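Local coordinates for protein N-alpha-acetyltransferase 30 (Saccharomyces cerevisiae, PDB 6YGA) that catalyses, as the catalytic subunit of the NatC complex, acetyl transfer from acetyl-CoA to the N-terminal methionine of proteins such as the L-A virus GAG protein, at residues Phe39-Ala50 / Pro61-Asp70. Residues are numbered along the deposited sequence; the frame is centred on the assembly and turned at random.
With EDO (1,2-ethanediol), chain J.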
loop_
_atom_site.group_PDB
_atom_site.type_symbol
_atom_site.label_atom_id
_atom_site.label_comp_id
_atom_site.label_asym_id
_atom_site.label_seq_id
_atom_site.Cartn_x
_atom_site.Cartn_y
_atom_site.Cartn_z
ATOM N N PHE A 39 17.911 0.746 20.513
ATOM C CA PHE A 39 18.654 1.854 19.927
ATOM C C PHE A 39 19.822 2.281 20.811
ATOM O O PHE A 39 20.970 2.318 20.359
ATOM C CB PHE A 39 17.720 3.045 19.686
ATOM C CG PHE A 39 16.949 2.974 18.395
ATOM C CD1 PHE A 39 17.531 3.378 17.204
ATOM C CD2 PHE A 39 15.633 2.531 18.374
ATOM C CE1 PHE A 39 16.827 3.326 16.015
ATOM C CE2 PHE A 39 14.922 2.476 17.186
ATOM C CZ PHE A 39 15.521 2.874 16.005
ATOM N N LEU A 40 19.547 2.600 22.077
ATOM C CA LEU A 40 20.513 3.338 22.885
ATOM C C LEU A 40 21.652 2.466 23.396
ATOM O O LEU A 40 22.775 2.957 23.553
ATOM C CB LEU A 40 19.803 4.016 24.060
ATOM C CG LEU A 40 19.213 5.411 23.818
ATOM C CD1 LEU A 40 18.159 5.424 22.715
ATOM C CD2 LEU A 40 18.641 5.969 25.114
ATOM N N ASN A 41 21.394 1.190 23.669
ATOM C CA ASN A 41 22.459 0.324 24.156
ATOM C C ASN A 41 23.397 -0.119 23.041
ATOM O O ASN A 41 24.602 -0.269 23.273
ATOM C CB ASN A 41 21.860 -0.888 24.869
ATOM C CG ASN A 41 21.381 -0.553 26.264
ATOM O OD1 ASN A 41 20.542 0.332 26.449
ATOM N ND2 ASN A 41 21.911 -1.255 27.257
ATOM N N GLN A 42 22.881 -0.306 21.829
ATOM C CA GLN A 42 23.704 -0.775 20.723
ATOM C C GLN A 42 24.316 0.361 19.911
ATOM O O GLN A 42 25.419 0.202 19.372
ATOM C CB GLN A 42 22.880 -1.694 19.822
ATOM C CG GLN A 42 22.333 -2.909 20.566
ATOM C CD GLN A 42 21.598 -3.880 19.667
ATOM O OE1 GLN A 42 20.675 -3.502 18.943
ATOM N NE2 GLN A 42 22.001 -5.144 19.714
ATOM N N TRP A 43 23.642 1.507 19.814
ATOM C CA TRP A 43 24.190 2.704 19.177
ATOM C C TRP A 43 24.079 3.880 20.143
ATOM O O TRP A 43 23.330 4.834 19.889
ATOM C CB TRP A 43 23.473 3.025 17.868
ATOM C CG TRP A 43 23.567 1.948 16.838
ATOM C CD1 TRP A 43 24.550 1.788 15.903
ATOM C CD2 TRP A 43 22.633 0.885 16.626
ATOM N NE1 TRP A 43 24.287 0.685 15.128
ATOM C CE2 TRP A 43 23.115 0.115 15.550
ATOM C CE3 TRP A 43 21.437 0.509 17.244
ATOM C CZ2 TRP A 43 22.446 -1.009 15.080
ATOM C CZ3 TRP A 43 20.772 -0.607 16.775
ATOM C CH2 TRP A 43 21.278 -1.353 15.703
ATOM N N PRO A 44 24.811 3.849 21.261
ATOM C CA PRO A 44 24.779 5.009 22.166
ATOM C C PRO A 44 25.358 6.259 21.538
ATOM O O PRO A 44 24.951 7.371 21.891
ATOM C CB PRO A 44 25.609 4.538 23.368
ATOM C CG PRO A 44 26.535 3.532 22.795
ATOM C CD PRO A 44 25.763 2.824 21.722
ATOM N N GLU A 45 26.283 6.111 20.595
ATOM C CA GLU A 45 26.933 7.260 19.983
ATOM C C GLU A 45 26.057 7.960 18.953
ATOM O O GLU A 45 26.467 8.998 18.423
ATOM C CB GLU A 45 28.249 6.829 19.328
ATOM C CG GLU A 45 28.081 5.962 18.083
ATOM C CD GLU A 45 27.771 4.508 18.398
ATOM O OE1 GLU A 45 27.709 4.148 19.590
ATOM O OE2 GLU A 45 27.596 3.721 17.444
ATOM N N LEU A 46 24.870 7.426 18.664
ATOM C CA LEU A 46 24.000 7.954 17.623
ATOM C C LEU A 46 22.716 8.556 18.187
ATOM O O LEU A 46 21.737 8.724 17.453
ATOM C CB LEU A 46 23.682 6.859 16.605
ATOM C CG LEU A 46 24.891 6.248 15.892
ATOM C CD1 LEU A 46 24.447 5.240 14.836
ATOM C CD2 LEU A 46 25.759 7.335 15.273
ATOM N N THR A 47 22.700 8.883 19.476
ATOM C CA THR A 47 21.573 9.553 20.110
ATOM C C THR A 47 22.063 10.852 20.733
ATOM O O THR A 47 23.049 10.855 21.477
ATOM C CB THR A 47 20.919 8.664 21.172
ATOM O OG1 THR A 47 20.338 7.518 20.540
ATOM C CG2 THR A 47 19.829 9.424 21.907
ATOM N N TYR A 48 21.379 11.950 20.422
ATOM C CA TYR A 48 21.755 13.271 20.900
ATOM C C TYR A 48 20.574 13.921 21.602
ATOM O O TYR A 48 19.415 13.637 21.290
ATOM C CB TYR A 48 22.233 14.171 19.751
ATOM C CG TYR A 48 23.628 13.847 19.279
ATOM C CD1 TYR A 48 23.852 12.822 18.369
ATOM C CD2 TYR A 48 24.722 14.559 19.750
ATOM C CE1 TYR A 48 25.131 12.516 17.938
ATOM C CE2 TYR A 48 26.004 14.263 19.326
ATOM C CZ TYR A 48 26.205 13.241 18.420
ATOM O OH TYR A 48 27.483 12.948 17.999
ATOM N N ILE A 49 20.882 14.801 22.554
ATOM C CA ILE A 49 19.871 15.554 23.280
ATOM C C ILE A 49 20.172 17.041 23.143
ATOM O O ILE A 49 21.300 17.455 22.867
ATOM C CB ILE A 49 19.796 15.156 24.770
ATOM C CG1 ILE A 49 21.190 15.190 25.404
ATOM C CG2 ILE A 49 19.149 13.790 24.925
ATOM C CD1 ILE A 49 21.199 14.905 26.889
ATOM N N ALA A 50 19.132 17.846 23.335
ATOM C CA ALA A 50 19.248 19.294 23.408
ATOM C C ALA A 50 18.773 19.731 24.784
ATOM O O ALA A 50 17.715 19.288 25.242
ATOM C CB ALA A 50 18.423 19.979 22.314
ATOM N N PRO A 61 16.499 17.167 29.108
ATOM C CA PRO A 61 16.406 17.227 27.643
ATOM C C PRO A 61 15.087 17.841 27.198
ATOM O O PRO A 61 14.012 17.414 27.623
ATOM C CB PRO A 61 16.520 15.758 27.220
ATOM C CG PRO A 61 17.149 15.062 28.382
ATOM C CD PRO A 61 16.635 15.784 29.589
ATOM N N ILE A 62 15.182 18.851 26.328
ATOM C CA ILE A 62 14.010 19.438 25.680
ATOM C C ILE A 62 13.866 18.984 24.235
ATOM O O ILE A 62 12.855 19.306 23.589
ATOM C CB ILE A 62 14.039 20.982 25.753
ATOM C CG1 ILE A 62 15.405 21.533 25.325
ATOM C CG2 ILE A 62 13.715 21.444 27.159
ATOM C CD1 ILE A 62 15.529 21.852 23.846
ATOM N N GLY A 63 14.842 18.257 23.710
ATOM C CA GLY A 63 14.751 17.679 22.385
ATOM C C GLY A 63 15.769 16.572 22.255
ATOM O O GLY A 63 16.792 16.563 22.947
ATOM N N CYS A 64 15.480 15.628 21.363
ATOM C CA CYS A 64 16.391 14.509 21.181
ATOM C C CYS A 64 16.184 13.888 19.810
ATOM O O CYS A 64 15.133 14.045 19.182
ATOM C CB CYS A 64 16.201 13.450 22.269
ATOM S SG CYS A 64 14.625 12.584 22.168
ATOM N N ILE A 65 17.205 13.163 19.366
ATOM C CA ILE A 65 17.148 12.392 18.131
ATOM C C ILE A 65 17.802 11.044 18.400
ATOM O O ILE A 65 18.823 10.964 19.092
ATOM C CB ILE A 65 17.819 13.150 16.962
ATOM C CG1 ILE A 65 17.638 12.399 15.644
ATOM C CG2 ILE A 65 19.296 13.425 17.246
ATOM C CD1 ILE A 65 18.109 13.193 14.442
ATOM N N VAL A 66 17.191 9.980 17.888
ATOM C CA VAL A 66 17.637 8.612 18.133
ATOM C C VAL A 66 17.899 7.959 16.784
ATOM O O VAL A 66 17.013 7.937 15.920
ATOM C CB VAL A 66 16.601 7.815 18.939
ATOM C CG1 VAL A 66 17.143 6.446 19.273
ATOM C CG2 VAL A 66 16.224 8.561 20.208
ATOM N N CYS A 67 19.107 7.429 16.601
ATOM C CA CYS A 67 19.536 6.912 15.311
ATOM C C CYS A 67 20.213 5.558 15.471
ATOM O O CYS A 67 20.684 5.193 16.551
ATOM C CB CYS A 67 20.493 7.887 14.612
ATOM S SG CYS A 67 19.811 9.547 14.420
ATOM N N LYS A 68 20.251 4.815 14.366
ATOM C CA LYS A 68 20.990 3.565 14.265
ATOM C C LYS A 68 21.677 3.525 12.907
ATOM O O LYS A 68 21.390 4.329 12.016
ATOM C CB LYS A 68 20.075 2.344 14.428
ATOM C CG LYS A 68 19.356 1.957 13.146
ATOM C CD LYS A 68 18.422 0.777 13.339
ATOM C CE LYS A 68 17.985 0.198 11.999
ATOM N NZ LYS A 68 19.127 -0.427 11.269
HETATM N N MSE A 69 22.599 2.581 12.753
HETATM C CA MSE A 69 23.192 2.315 11.448
HETATM C C MSE A 69 23.514 0.834 11.293
HETATM O O MSE A 69 23.931 0.168 12.238
HETATM C CB MSE A 69 24.448 3.161 11.228
HETATM C CG MSE A 69 25.598 2.856 12.164
HETATM SE SE MSE A 69 27.006 4.195 12.021
HETATM C CE MSE A 69 27.950 3.517 10.459
ATOM N N ASP A 70 23.302 0.322 10.086
ATOM C CA ASP A 70 23.535 -1.078 9.777
ATOM C C ASP A 70 23.953 -1.170 8.320
ATOM O O ASP A 70 23.609 -0.288 7.525
ATOM C CB ASP A 70 22.278 -1.929 10.021
ATOM C CG ASP A 70 22.182 -2.437 11.448
ATOM O OD1 ASP A 70 23.232 -2.781 12.029
ATOM O OD2 ASP A 70 21.056 -2.498 11.987
HETATM C C1 EDO J . 27.818 -0.124 11.390
HETATM O O1 EDO J . 26.861 -1.131 11.739
HETATM C C2 EDO J . 29.234 -0.675 11.511
HETATM O O2 EDO J . 29.425 -1.757 10.590
HETATM O O HOH W 1 20.800 5.570 19.085
#
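T47-A50 and G63-D70 run antiparallel, their axes 172° apart, and Y48 pairs with I65 through two backbone hydrogen bonds, Y48 N to I65 O and I65 N to Y48 O, both 3.0 Å. At the hairpin end A50 N donates to G63 O at 2.7 Å, whereas A50 O accepts I62 N at 2.8 Å and, more weakly, G63 N; two residues facing one define a classic beta bulge at I62-G63. Toward the other end the pairing fades into a weak bond from C67 N to L46 O, and side chains take over beside K68-D70. The indole of W43 lies against this part of the strand: K68 CB sits 3.6 Å from the centroid of its six-membered ring, 12° off the normal, a CH-pi contact, and M69 N covers the same face. Q42 CB covers the opposite face. D70 OD1 meets the indole edge in plane, with the carboxylate turned steeply against the ring. The K68 chain, bent at its last torsion, returns NZ to D70 OD2 in a 2.9 Å salt bridge. L46 CD1 packs crosswise on M69 CG. On the face bearing T47 and V66, V66 CG1 stands anti to its own N (chi1 -175°), which brings it to 3.5 Å from F39 CB and also against L40 CD1. A water sits near W43 O and C67 O, between the W43 loop and the strand pair. Within the GNAT fold, this hairpin lies between strands 3-7 and 76-86; helix 13-26 covers the I49 and C64 face, and helix 95-109 packs on Y48 and I65 from the other.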